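Local coordinates for uncharacterized protein (Acinetobacter baumannii, PDB 5D66), which is of unknown function but folds as an ankyrin repeat domain, a scaffold that in other proteins commonly mediates binding to protein partners, at residues A[83-88]-A[118-123]; A[17-22]-A[49-54]; A[138-143]-A[177-182]; A[154-159]-A[189-194]. All coordinates share one frame; numbering follows the deposited sequence. Where two conformers were deposited one is given.

Contact 1 of 4, residues A[83-88]-A[118-123]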
loop_
_atom_site.group_PDB
_atom_site.type_symbol
_atom_site.label_atom_id
_atom_site.label_comp_id
_atom_site.label_asym_id
_atom_site.label_seq_id
_atom_site.Cartn_x
_atom_site.Cartn_y
_atom_site.Cartn_z
ATOM N N LYS A 83 -5.227 -1.071 9.913
ATOM C CA LYS A 83 -6.575 -1.550 10.215
ATOM C C LYS A 83 -7.468 -1.466 8.953
ATOM O O LYS A 83 -8.142 -2.422 8.590
ATOM C CB LYS A 83 -7.201 -0.781 11.402
ATOM C CG LYS A 83 -6.443 -1.133 12.686
ATOM C CD LYS A 83 -6.911 -0.339 13.846
ATOM C CE LYS A 83 -6.366 -0.864 15.143
ATOM N NZ LYS A 83 -6.964 -0.111 16.248
ATOM N N ILE A 84 -7.418 -0.343 8.247
ATOM C CA ILE A 84 -8.186 -0.209 7.004
ATOM C C ILE A 84 -7.631 -1.183 5.975
ATOM O O ILE A 84 -8.410 -1.830 5.268
ATOM C CB ILE A 84 -8.199 1.225 6.508
ATOM C CG1 ILE A 84 -8.994 2.119 7.465
ATOM C CG2 ILE A 84 -8.840 1.284 5.115
ATOM C CD1 ILE A 84 -9.004 3.582 7.111
ATOM N N LEU A 85 -6.307 -1.274 5.862
ATOM C CA LEU A 85 -5.750 -2.201 4.883
ATOM C C LEU A 85 -6.284 -3.634 5.080
ATOM O O LEU A 85 -6.673 -4.291 4.102
ATOM C CB LEU A 85 -4.231 -2.192 4.955
ATOM C CG LEU A 85 -3.547 -3.174 4.048
ATOM C CD1 LEU A 85 -3.791 -2.792 2.562
ATOM C CD2 LEU A 85 -2.087 -3.278 4.312
ATOM N N ARG A 86 -6.283 -4.115 6.329
ATOM C CA ARG A 86 -6.766 -5.462 6.604
ATOM C C ARG A 86 -8.228 -5.613 6.155
ATOM O O ARG A 86 -8.591 -6.653 5.632
ATOM C CB ARG A 86 -6.563 -5.833 8.021
ATOM C CG ARG A 86 -5.141 -6.011 8.394
ATOM C CD ARG A 86 -5.044 -6.568 9.822
ATOM N NE ARG A 86 -3.774 -6.310 10.508
ATOM C CZ ARG A 86 -2.602 -6.892 10.222
ATOM N NH1 ARG A 86 -2.482 -7.802 9.251
ATOM N NH2 ARG A 86 -1.521 -6.586 10.937
HETATM N N MSE A 87 -9.036 -4.590 6.375
HETATM C CA MSE A 87 -10.417 -4.626 5.895
HETATM C C MSE A 87 -10.462 -4.782 4.392
HETATM O O MSE A 87 -11.259 -5.581 3.829
HETATM C CB MSE A 87 -11.197 -3.389 6.292
HETATM C CG MSE A 87 -11.277 -3.064 7.710
HETATM SE SE MSE A 87 -12.056 -1.275 7.919
HETATM C CE MSE A 87 -11.401 -0.996 9.704
ATOM N N THR A 88 -9.652 -4.007 3.683
ATOM C CA THR A 88 -9.643 -4.113 2.226
ATOM C C THR A 88 -9.222 -5.504 1.731
ATOM O O THR A 88 -9.745 -5.993 0.722
ATOM C CB THR A 88 -8.855 -2.980 1.531
ATOM O OG1 THR A 88 -7.453 -3.171 1.624
ATOM C CG2 THR A 88 -9.218 -1.612 1.977
ATOM N N VAL A 118 4.267 -4.330 5.355
ATOM C CA VAL A 118 5.009 -5.211 4.485
ATOM C C VAL A 118 4.701 -6.694 4.792
ATOM O O VAL A 118 4.396 -7.468 3.895
ATOM C CB VAL A 118 6.526 -4.905 4.540
ATOM C CG1 VAL A 118 7.340 -6.047 3.887
ATOM C CG2 VAL A 118 6.812 -3.574 3.911
ATOM N N ARG A 119 4.778 -7.033 6.068
ATOM C CA ARG A 119 4.501 -8.415 6.477
ATOM C C ARG A 119 3.098 -8.846 5.984
ATOM O O ARG A 119 2.925 -9.933 5.445
ATOM C CB ARG A 119 4.650 -8.554 8.002
ATOM C CG ARG A 119 4.681 -9.966 8.474
ATOM C CD ARG A 119 4.599 -10.088 10.027
ATOM N NE ARG A 119 5.380 -9.123 10.837
ATOM C CZ ARG A 119 6.711 -9.152 11.001
ATOM N NH1 ARG A 119 7.438 -10.145 10.533
ATOM N NH2 ARG A 119 7.299 -8.194 11.699
ATOM N N THR A 120 2.132 -8.008 6.226
ATOM C CA THR A 120 0.741 -8.246 5.882
ATOM C C THR A 120 0.553 -8.426 4.393
ATOM O O THR A 120 -0.178 -9.339 3.950
ATOM C CB THR A 120 -0.117 -7.120 6.437
ATOM O OG1 THR A 120 -0.055 -7.123 7.897
ATOM C CG2 THR A 120 -1.589 -7.222 6.038
ATOM N N LEU A 121 1.137 -7.549 3.602
ATOM C CA LEU A 121 1.021 -7.615 2.156
ATOM C C LEU A 121 1.717 -8.810 1.551
ATOM O O LEU A 121 1.221 -9.398 0.607
ATOM C CB LEU A 121 1.450 -6.293 1.536
ATOM C CG LEU A 121 0.498 -5.106 1.838
ATOM C CD1 LEU A 121 1.191 -3.815 1.394
ATOM C CD2 LEU A 121 -0.801 -5.208 1.157
ATOM N N ILE A 122 2.909 -9.160 2.081
ATOM C CA ILE A 122 3.557 -10.384 1.673
ATOM C C ILE A 122 2.638 -11.587 1.917
ATOM O O ILE A 122 2.451 -12.435 1.037
ATOM C CB ILE A 122 4.909 -10.570 2.379
ATOM C CG1 ILE A 122 5.941 -9.565 1.841
ATOM C CG2 ILE A 122 5.406 -11.981 2.203
ATOM C CD1 ILE A 122 7.203 -9.521 2.691
ATOM N N ALA A 123 2.093 -11.659 3.122
ATOM C CA ALA A 123 1.227 -12.775 3.508
ATOM C C ALA A 123 -0.009 -12.866 2.619
ATOM O O ALA A 123 -0.483 -13.979 2.341
ATOM C CB ALA A 123 0.800 -12.677 4.963
#
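Leu85 and Leu121 meet through their methyl ends, and Arg86 reaches across beside them to Thr120; together these four side chains join helix 82-90 to helix 115-124. The CB of Leu85 is directed toward the other helix. Leu121 starts off to one side, and its first torsion (chi1 -68°, CG beside the backbone N) swings the branched end back, so that the two CD2 methyls touch at 3.9 Å. The chains cross obliquely, and CD1 of Leu85 lies only slightly farther from the same Leu121 methyl. On the side of helix 72-79, Tyr73 touches both leucines and closes the buried side.

Nearer to solvent the contact turns polar. Arg86 is extended from CG to NE, long enough to span the gap, and its side chain crosses that of Thr120 at about a right angle. In one of its two deposited conformers, NH1 makes a weak hydrogen bond of 2.9 Å to Thr120 OG1, bent to 120° at the hydrogen. That hydroxyl is already bonded to the Glu116 carbonyl one turn earlier in its own helix, which fixes its rotation, while CG2 of the threonine faces Leu85 from 4.3 Å at CD2. The helix segments run 11.2 Å apart and only 6° from parallel, the side-by-side stacking of equivalent helices that builds the elongated ankyrin repeat fold.

Contact 2 of 4, residues A[17-22]-A[49-54]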
loop_
_atom_site.group_PDB
_atom_site.type_symbol
_atom_site.label_atom_id
_atom_site.label_comp_id
_atom_site.label_asym_id
_atom_site.label_seq_id
_atom_site.Cartn_x
_atom_site.Cartn_y
_atom_site.Cartn_z
ATOM N N GLN A 17 -23.100 7.577 12.794
ATOM C CA GLN A 17 -24.561 7.605 12.844
ATOM C C GLN A 17 -25.144 8.271 11.608
ATOM O O GLN A 17 -26.189 7.863 11.122
ATOM C CB GLN A 17 -25.080 8.278 14.120
ATOM C CG GLN A 17 -24.775 7.496 15.406
ATOM C CD GLN A 17 -25.334 6.056 15.414
ATOM O OE1 GLN A 17 -26.487 5.827 15.064
ATOM N NE2 GLN A 17 -24.501 5.087 15.809
ATOM N N LEU A 18 -24.506 9.341 11.151
ATOM C CA LEU A 18 -24.940 9.990 9.925
ATOM C C LEU A 18 -24.730 9.074 8.744
ATOM O O LEU A 18 -25.605 8.957 7.863
ATOM C CB LEU A 18 -24.270 11.341 9.750
ATOM C CG LEU A 18 -24.708 12.134 8.527
ATOM C CD1 LEU A 18 -26.234 12.261 8.419
ATOM C CD2 LEU A 18 -24.037 13.486 8.508
ATOM N N ILE A 19 -23.558 8.425 8.643
ATOM C CA ILE A 19 -23.341 7.463 7.560
ATOM C C ILE A 19 -24.459 6.405 7.541
ATOM O O ILE A 19 -25.031 6.125 6.492
ATOM C CB ILE A 19 -21.961 6.802 7.682
ATOM C CG1 ILE A 19 -20.853 7.811 7.466
ATOM C CG2 ILE A 19 -21.813 5.650 6.627
ATOM C CD1 ILE A 19 -19.478 7.263 7.705
ATOM N N LYS A 20 -24.801 5.847 8.702
ATOM C CA LYS A 20 -25.823 4.821 8.775
ATOM C C LYS A 20 -27.139 5.341 8.195
ATOM O O LYS A 20 -27.796 4.660 7.398
ATOM C CB LYS A 20 -25.985 4.366 10.211
ATOM C CG LYS A 20 -26.978 3.223 10.431
ATOM C CD LYS A 20 -27.479 3.098 11.894
ATOM C CE LYS A 20 -26.339 3.022 12.890
ATOM N NZ LYS A 20 -26.813 2.690 14.270
ATOM N N HIS A 21 -27.494 6.564 8.565
ATOM C CA HIS A 21 -28.717 7.145 8.068
ATOM C C HIS A 21 -28.659 7.349 6.531
ATOM O O HIS A 21 -29.608 7.019 5.821
ATOM C CB HIS A 21 -28.958 8.466 8.750
ATOM C CG HIS A 21 -30.145 9.189 8.219
ATOM N ND1 HIS A 21 -31.435 8.728 8.381
ATOM C CD2 HIS A 21 -30.242 10.346 7.521
ATOM C CE1 HIS A 21 -32.276 9.564 7.802
ATOM N NE2 HIS A 21 -31.578 10.551 7.268
ATOM N N ILE A 22 -27.585 7.908 6.026
ATOM C CA ILE A 22 -27.480 8.115 4.571
ATOM C C ILE A 22 -27.539 6.792 3.829
ATOM O O ILE A 22 -28.247 6.692 2.797
ATOM C CB ILE A 22 -26.252 8.919 4.221
ATOM C CG1 ILE A 22 -26.378 10.321 4.807
ATOM C CG2 ILE A 22 -26.079 8.984 2.696
ATOM C CD1 ILE A 22 -25.105 11.136 4.783
ATOM N N ILE A 49 -11.149 4.885 10.550
ATOM C CA ILE A 49 -11.297 3.421 10.585
ATOM C C ILE A 49 -12.763 3.029 10.661
ATOM O O ILE A 49 -13.201 2.106 9.985
ATOM C CB ILE A 49 -10.468 2.883 11.745
ATOM C CG1 ILE A 49 -8.954 3.127 11.500
ATOM C CG2 ILE A 49 -10.742 1.422 12.050
ATOM C CD1 ILE A 49 -8.114 3.025 12.709
ATOM N N HIS A 50 -13.517 3.670 11.555
ATOM C CA HIS A 50 -14.926 3.268 11.769
ATOM C C HIS A 50 -15.758 3.541 10.546
ATOM O O HIS A 50 -16.529 2.693 10.094
ATOM C CB HIS A 50 -15.478 3.973 13.010
ATOM C CG HIS A 50 -14.754 3.590 14.237
ATOM N ND1 HIS A 50 -14.112 4.481 15.067
ATOM C CD2 HIS A 50 -14.440 2.367 14.689
ATOM C CE1 HIS A 50 -13.519 3.820 16.047
ATOM N NE2 HIS A 50 -13.736 2.533 15.852
ATOM N N ALA A 51 -15.590 4.721 9.946
ATOM C CA ALA A 51 -16.322 5.033 8.716
ATOM C C ALA A 51 -15.947 4.102 7.584
ATOM O O ALA A 51 -16.785 3.603 6.865
ATOM C CB ALA A 51 -16.050 6.471 8.279
ATOM N N ALA A 52 -14.650 3.828 7.475
ATOM C CA ALA A 52 -14.181 2.900 6.429
ATOM C C ALA A 52 -14.804 1.510 6.641
ATOM O O ALA A 52 -15.278 0.899 5.664
ATOM C CB ALA A 52 -12.674 2.819 6.406
ATOM N N HIS A 53 -14.847 1.026 7.880
ATOM C CA HIS A 53 -15.453 -0.274 8.132
ATOM C C HIS A 53 -16.911 -0.302 7.694
ATOM O O HIS A 53 -17.354 -1.249 7.055
ATOM C CB HIS A 53 -15.348 -0.617 9.607
ATOM C CG HIS A 53 -15.954 -1.928 9.968
ATOM N ND1 HIS A 53 -17.152 -2.083 10.635
ATOM C CD2 HIS A 53 -15.518 -3.168 9.693
ATOM C CE1 HIS A 53 -17.386 -3.368 10.832
ATOM N NE2 HIS A 53 -16.408 -4.043 10.258
HETATM N N MSE A 54 -17.669 0.720 8.059
HETATM C CA MSE A 54 -19.088 0.753 7.726
HETATM C C MSE A 54 -19.283 0.776 6.218
HETATM O O MSE A 54 -20.138 0.081 5.678
HETATM C CB MSE A 54 -19.742 1.937 8.405
HETATM C CG MSE A 54 -21.225 2.005 8.177
HETATM SE SE MSE A 54 -22.088 3.407 9.186
HETATM C CE MSE A 54 -22.311 2.366 10.765
#
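Ile19 lies against both Ala51 and Met54, joining helix 16-23 to helix 49-57 in the side-by-side helix stacking of the ankyrin repeat fold. The two segments are 10.4 Å apart and cross at -18°, and Met54, a selenomethionine here, bridges the gap. It leaves its helix fully extended (chi1 -177°, then chi2 174°) and bends only at the last torsion, so the selenium is carried across the gap before the chain turns. In one of its two deposited conformers, SE comes to 3.4 Å from Ile19 CG2, an approach so short that it is doubtful in detail; the two side chains run alongside each other in opposing senses. The flexible, unbranched chain of methionine suits this partly exposed position; its SE also lies near the backbone N of Lys20.

Of its side chain, Lys20 offers the aliphatic base, with CB 4.1 Å from the Met54 SE. Its chain then bends at chi3 and leads away, taking the amine to a weak hydrogen bond with Gln17 OE1. Deeper in, Ile19 rests on Leu7 and Ala10 of helix 6-12. Asp14 OD1 accepts the backbone N-H of Ala51, tying this turn of helix 49-57 to the loop before helix 16-23. The small alanine lets Ile19 come close: CD1 stops 3.6 Å from Ala51 CB.

Contact 3 of 4, residues A[138-143]-A[177-182]; sequences ALLEAI and LQHART
NE2 of His179 is hydrogen-bonded to Asp170 OD2, and ND1 has a bond to a residue flanking 177-182, so both nitrogens are engaged and the rotation of the ring is settled. The carbon CD2 is thereby presented to helix 138-144, where Leu140 CD2 touches it at 3.7 Å. The leucine side chain meets the histidine at about a right angle, its methyl approaching the ring obliquely.

Beside this pair Ile143 fills the space between the helices with its smaller branch. Its CG2, placed anti to the backbone N by a chi1 of -65°, is 3.9 Å from His179 CB. The same methyl is equally far from the backbone N of Ala180, whose short side chain allows the backbones to come within 6.5 Å, from Ile143 CA to Ala180 CA. Over these segments the axes are 10.0 Å apart and nearly parallel. Thr137 OG1 and Thr175 OG1 bond the backbone N of Leu140 and Gln178, as the threonine opening the ankyrin TPLH motif commonly does; His179 lies one residue past the motif's histidine position.

Across this buried contact the joining is apolar; the histidine's CD2 serves as apolar surface, probably without leaving the ring nitrogens short of partners.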
loop_
_atom_site.group_PDB
_atom_site.type_symbol
_atom_site.label_atom_id
_atom_site.label_comp_id
_atom_site.label_asym_id
_atom_site.label_seq_id
_atom_site.Cartn_x
_atom_site.Cartn_y
_atom_site.Cartn_z
ATOM N N ALA A 138 10.050 -3.538 -4.510
ATOM C CA ALA A 138 10.010 -3.282 -3.078
ATOM C C ALA A 138 11.427 -3.388 -2.466
ATOM O O ALA A 138 11.766 -2.575 -1.661
ATOM C CB ALA A 138 9.041 -4.218 -2.415
ATOM N N LEU A 139 12.159 -4.440 -2.846
ATOM C CA LEU A 139 13.504 -4.640 -2.369
ATOM C C LEU A 139 14.405 -3.436 -2.707
ATOM O O LEU A 139 15.131 -2.926 -1.832
ATOM C CB LEU A 139 14.079 -5.935 -2.918
ATOM C CG LEU A 139 15.488 -6.318 -2.481
ATOM C CD1 LEU A 139 15.607 -6.498 -1.012
ATOM C CD2 LEU A 139 15.914 -7.559 -3.209
ATOM N N LEU A 140 14.395 -3.012 -3.945
ATOM C CA LEU A 140 15.220 -1.878 -4.356
ATOM C C LEU A 140 14.851 -0.643 -3.582
ATOM O O LEU A 140 15.738 0.093 -3.107
ATOM C CB LEU A 140 15.169 -1.659 -5.851
ATOM C CG LEU A 140 15.953 -2.663 -6.675
ATOM C CD1 LEU A 140 15.511 -2.684 -8.118
ATOM C CD2 LEU A 140 17.441 -2.358 -6.632
ATOM N N GLU A 141 13.561 -0.332 -3.473
ATOM C CA GLU A 141 13.191 0.868 -2.696
ATOM C C GLU A 141 13.581 0.771 -1.238
ATOM O O GLU A 141 13.996 1.775 -0.662
ATOM C CB GLU A 141 11.707 1.182 -2.845
ATOM C CG GLU A 141 11.331 1.608 -4.258
ATOM C CD GLU A 141 10.158 2.586 -4.359
ATOM O OE1 GLU A 141 9.743 3.117 -3.382
ATOM O OE2 GLU A 141 9.690 2.840 -5.476
ATOM N N ALA A 142 13.424 -0.389 -0.621
ATOM C CA ALA A 142 13.805 -0.497 0.777
ATOM C C ALA A 142 15.285 -0.192 0.993
ATOM O O ALA A 142 15.674 0.382 2.016
ATOM C CB ALA A 142 13.491 -1.880 1.276
ATOM N N ILE A 143 16.126 -0.483 -0.015
ATOM C CA ILE A 143 17.558 -0.246 0.081
ATOM C C ILE A 143 17.857 1.203 -0.265
ATOM O O ILE A 143 18.542 1.883 0.539
ATOM C CB ILE A 143 18.318 -1.204 -0.856
ATOM C CG1 ILE A 143 18.130 -2.677 -0.409
ATOM C CG2 ILE A 143 19.820 -0.863 -0.873
ATOM C CD1 ILE A 143 18.562 -3.682 -1.341
ATOM N N LEU A 177 22.507 -5.867 -4.481
ATOM C CA LEU A 177 23.790 -6.038 -3.811
ATOM C C LEU A 177 24.681 -4.824 -4.006
ATOM O O LEU A 177 25.296 -4.335 -3.044
ATOM C CB LEU A 177 24.442 -7.292 -4.325
ATOM C CG LEU A 177 25.802 -7.636 -3.694
ATOM C CD1 LEU A 177 25.678 -7.823 -2.219
ATOM C CD2 LEU A 177 26.378 -8.864 -4.366
ATOM N N GLN A 178 24.797 -4.344 -5.232
ATOM C CA GLN A 178 25.616 -3.171 -5.471
ATOM C C GLN A 178 25.090 -1.941 -4.750
ATOM O O GLN A 178 25.855 -1.179 -4.176
ATOM C CB GLN A 178 25.801 -2.940 -6.962
ATOM C CG GLN A 178 26.848 -1.855 -7.249
ATOM C CD GLN A 178 28.246 -2.161 -6.614
ATOM O OE1 GLN A 178 28.856 -3.197 -6.903
ATOM N NE2 GLN A 178 28.680 -1.312 -5.661
ATOM N N HIS A 179 23.774 -1.753 -4.773
ATOM C CA HIS A 179 23.178 -0.667 -4.031
ATOM C C HIS A 179 23.516 -0.707 -2.555
ATOM O O HIS A 179 23.804 0.332 -1.931
ATOM C CB HIS A 179 21.675 -0.586 -4.252
ATOM C CG HIS A 179 21.278 0.071 -5.534
ATOM N ND1 HIS A 179 21.595 1.379 -5.810
ATOM C CD2 HIS A 179 20.561 -0.370 -6.574
ATOM C CE1 HIS A 179 21.068 1.742 -6.951
ATOM N NE2 HIS A 179 20.467 0.688 -7.451
ATOM N N ALA A 180 23.447 -1.882 -1.959
ATOM C CA ALA A 180 23.785 -2.038 -0.544
ATOM C C ALA A 180 25.268 -1.742 -0.300
ATOM O O ALA A 180 25.644 -1.068 0.683
ATOM C CB ALA A 180 23.427 -3.419 -0.096
ATOM N N ARG A 181 26.120 -2.263 -1.167
ATOM C CA ARG A 181 27.572 -2.090 -1.010
ATOM C C ARG A 181 27.948 -0.617 -1.130
ATOM O O ARG A 181 28.776 -0.111 -0.380
ATOM C CB ARG A 181 28.280 -2.956 -2.034
ATOM C CG ARG A 181 28.395 -4.398 -1.658
ATOM C CD ARG A 181 28.929 -5.273 -2.714
ATOM N NE ARG A 181 29.163 -6.616 -2.197
ATOM C CZ ARG A 181 29.489 -7.652 -2.967
ATOM N NH1 ARG A 181 29.570 -7.526 -4.300
ATOM N NH2 ARG A 181 29.747 -8.818 -2.415
ATOM N N THR A 182 27.394 0.081 -2.125
ATOM C CA THR A 182 27.710 1.476 -2.368
ATOM C C THR A 182 27.399 2.333 -1.129
ATOM O O THR A 182 28.051 3.339 -0.899
ATOM C CB THR A 182 26.976 1.955 -3.635
ATOM O OG1 THR A 182 27.620 1.395 -4.787
ATOM C CG2 THR A 182 27.001 3.440 -3.738
#

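Contact 4 of 4, residues A[154-159]-A[189-194]; sequences QIVALL and EKLLLV
Leu191 reaches from helix 186-194 toward Val156 and Ala157 of helix 150-162, in the helix stacking of the ankyrin repeat fold, and the two partners mark the inner and the outer side of the contact. On the inner side, Leu191 CD1 lies 4.2 Å from Val156 CG1. This valine is buried, also touching Leu139 of helix 138-144, and a beta-branched residue suits the place because its methyls sit close to the helix. Leu192 turns its end the same way but stays farther off, with CD2 4.9 Å from Val156 CG1; it also touches Pro176 and Ile143.

The outer side is no wider in distance but is more open to solvent. Both methyls of Leu191, CD1 and CD2, stand 4.2 Å from Ala157 CB, so the fork of the leucine straddles a single small methyl. The first torsion (chi1 -69°) sets CG beside the backbone N and sends this fork across the gap. Alanine there keeps the helices near, with Ala157 CA 6.6 Å from Leu191 CA, yet both residues remain partly exposed and each also touches a crystal neighbour.

With methyl groups alone meeting, the contact relies on dispersion and hydrophobic burial, which demand little directional precision.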
loop_
_atom_site.group_PDB
_atom_site.type_symbol
_atom_site.label_atom_id
_atom_site.label_comp_id
_atom_site.label_asym_id
_atom_site.label_seq_id
_atom_site.Cartn_x
_atom_site.Cartn_y
_atom_site.Cartn_z
ATOM N N GLN A 154 14.735 -5.250 8.514
ATOM C CA GLN A 154 13.643 -6.206 8.789
ATOM C C GLN A 154 12.836 -6.414 7.493
ATOM O O GLN A 154 12.499 -7.556 7.153
ATOM C CB GLN A 154 12.763 -5.697 9.923
ATOM C CG GLN A 154 13.514 -5.717 11.218
ATOM C CD GLN A 154 12.904 -4.851 12.310
ATOM O OE1 GLN A 154 11.808 -4.319 12.148
ATOM N NE2 GLN A 154 13.582 -4.766 13.439
ATOM N N ILE A 155 12.585 -5.342 6.750
ATOM C CA ILE A 155 11.815 -5.423 5.494
ATOM C C ILE A 155 12.602 -6.177 4.442
ATOM O O ILE A 155 12.041 -7.011 3.713
ATOM C CB ILE A 155 11.420 -4.023 5.053
ATOM C CG1 ILE A 155 10.257 -3.528 5.929
ATOM C CG2 ILE A 155 11.072 -3.956 3.576
ATOM C CD1 ILE A 155 10.036 -2.078 5.949
ATOM N N VAL A 156 13.904 -5.875 4.281
ATOM C CA VAL A 156 14.752 -6.688 3.393
ATOM C C VAL A 156 14.653 -8.175 3.733
ATOM O O VAL A 156 14.493 -9.033 2.858
ATOM C CB VAL A 156 16.163 -6.157 3.347
ATOM C CG1 VAL A 156 17.117 -7.137 2.655
ATOM C CG2 VAL A 156 16.215 -4.788 2.668
ATOM N N ALA A 157 14.828 -8.485 5.031
ATOM C CA ALA A 157 14.774 -9.868 5.441
ATOM C C ALA A 157 13.447 -10.522 5.094
ATOM O O ALA A 157 13.401 -11.670 4.664
ATOM C CB ALA A 157 15.136 -10.010 6.882
ATOM N N LEU A 158 12.354 -9.803 5.340
ATOM C CA LEU A 158 11.004 -10.336 5.035
ATOM C C LEU A 158 10.856 -10.607 3.568
ATOM O O LEU A 158 10.354 -11.662 3.154
ATOM C CB LEU A 158 9.896 -9.343 5.445
ATOM C CG LEU A 158 9.643 -9.180 6.941
ATOM C CD1 LEU A 158 8.585 -8.083 7.149
ATOM C CD2 LEU A 158 9.183 -10.428 7.564
ATOM N N LEU A 159 11.261 -9.674 2.750
ATOM C CA LEU A 159 11.124 -9.810 1.264
ATOM C C LEU A 159 11.911 -11.008 0.763
ATOM O O LEU A 159 11.465 -11.791 -0.042
ATOM C CB LEU A 159 11.553 -8.550 0.535
ATOM C CG LEU A 159 10.562 -7.367 0.745
ATOM C CD1 LEU A 159 11.280 -6.060 0.325
ATOM C CD2 LEU A 159 9.299 -7.510 -0.082
ATOM N N GLU A 189 23.694 -6.182 3.011
ATOM C CA GLU A 189 24.595 -6.948 2.152
ATOM C C GLU A 189 24.623 -8.433 2.523
ATOM O O GLU A 189 24.549 -9.301 1.652
ATOM C CB GLU A 189 25.980 -6.323 2.126
ATOM C CG GLU A 189 26.954 -7.120 1.306
ATOM C CD GLU A 189 28.366 -6.591 1.333
ATOM O OE1 GLU A 189 28.657 -5.750 2.214
ATOM O OE2 GLU A 189 29.196 -7.061 0.536
ATOM N N LYS A 190 24.776 -8.693 3.809
ATOM C CA LYS A 190 24.850 -10.090 4.249
ATOM C C LYS A 190 23.559 -10.836 3.990
ATOM O O LYS A 190 23.596 -11.974 3.515
ATOM C CB LYS A 190 25.259 -10.196 5.684
ATOM C CG LYS A 190 26.741 -9.844 5.908
ATOM C CD LYS A 190 27.199 -9.942 7.333
ATOM C CE LYS A 190 27.628 -11.279 7.648
ATOM N NZ LYS A 190 29.019 -11.589 7.119
ATOM N N LEU A 191 22.410 -10.205 4.253
ATOM C CA LEU A 191 21.132 -10.808 3.934
ATOM C C LEU A 191 20.961 -11.122 2.471
ATOM O O LEU A 191 20.491 -12.202 2.108
ATOM C CB LEU A 191 19.993 -9.855 4.365
ATOM C CG LEU A 191 19.824 -9.681 5.858
ATOM C CD1 LEU A 191 18.953 -8.468 6.195
ATOM C CD2 LEU A 191 19.217 -10.930 6.502
ATOM N N LEU A 192 21.384 -10.199 1.599
ATOM C CA LEU A 192 21.324 -10.384 0.156
ATOM C C LEU A 192 22.204 -11.553 -0.298
ATOM O O LEU A 192 21.815 -12.390 -1.120
ATOM C CB LEU A 192 21.727 -9.120 -0.552
ATOM C CG LEU A 192 20.660 -8.027 -0.545
ATOM C CD1 LEU A 192 21.242 -6.707 -0.983
ATOM C CD2 LEU A 192 19.513 -8.365 -1.438
ATOM N N LEU A 193 23.449 -11.588 0.189
ATOM C CA LEU A 193 24.403 -12.642 -0.219
ATOM C C LEU A 193 23.879 -14.033 0.143
ATOM O O LEU A 193 23.946 -14.925 -0.683
ATOM C CB LEU A 193 25.770 -12.410 0.397
ATOM C CG LEU A 193 26.548 -11.245 -0.239
ATOM C CD1 LEU A 193 27.697 -10.879 0.685
ATOM C CD2 LEU A 193 26.992 -11.514 -1.651
ATOM N N VAL A 194 23.313 -14.210 1.327
ATOM C CA VAL A 194 22.838 -15.537 1.662
ATOM C C VAL A 194 21.583 -15.915 0.817
ATOM O O VAL A 194 21.347 -17.080 0.609
ATOM C CB VAL A 194 22.692 -15.747 3.223
ATOM C CG1 VAL A 194 23.996 -15.387 4.001
ATOM C CG2 VAL A 194 21.570 -14.919 3.768
#

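From the N terminus, contact 2 closes a loop of 26 residues, and contact 1 follows in series with one of 29. The two touch through the neighbouring helices 49-57 and 82-90, where Met87 packs on Ile49 and His53. Helix 115-124 then leans on helix 150-162, passing the stack from contact 1 to contact 4. Contacts 3 and 4, closing loops of 33 and 29 residues, cross, since 138-143, 154-159, 177-182 and 189-194 alternate along the chain; the 2.8 Å salt bridge from Arg181 NE to Glu189 OE2 ties their second segments together. Contact 2 lies about 42 Å, centre to centre, from both contacts of this crossed pair, on the opposite side of the chain's centre.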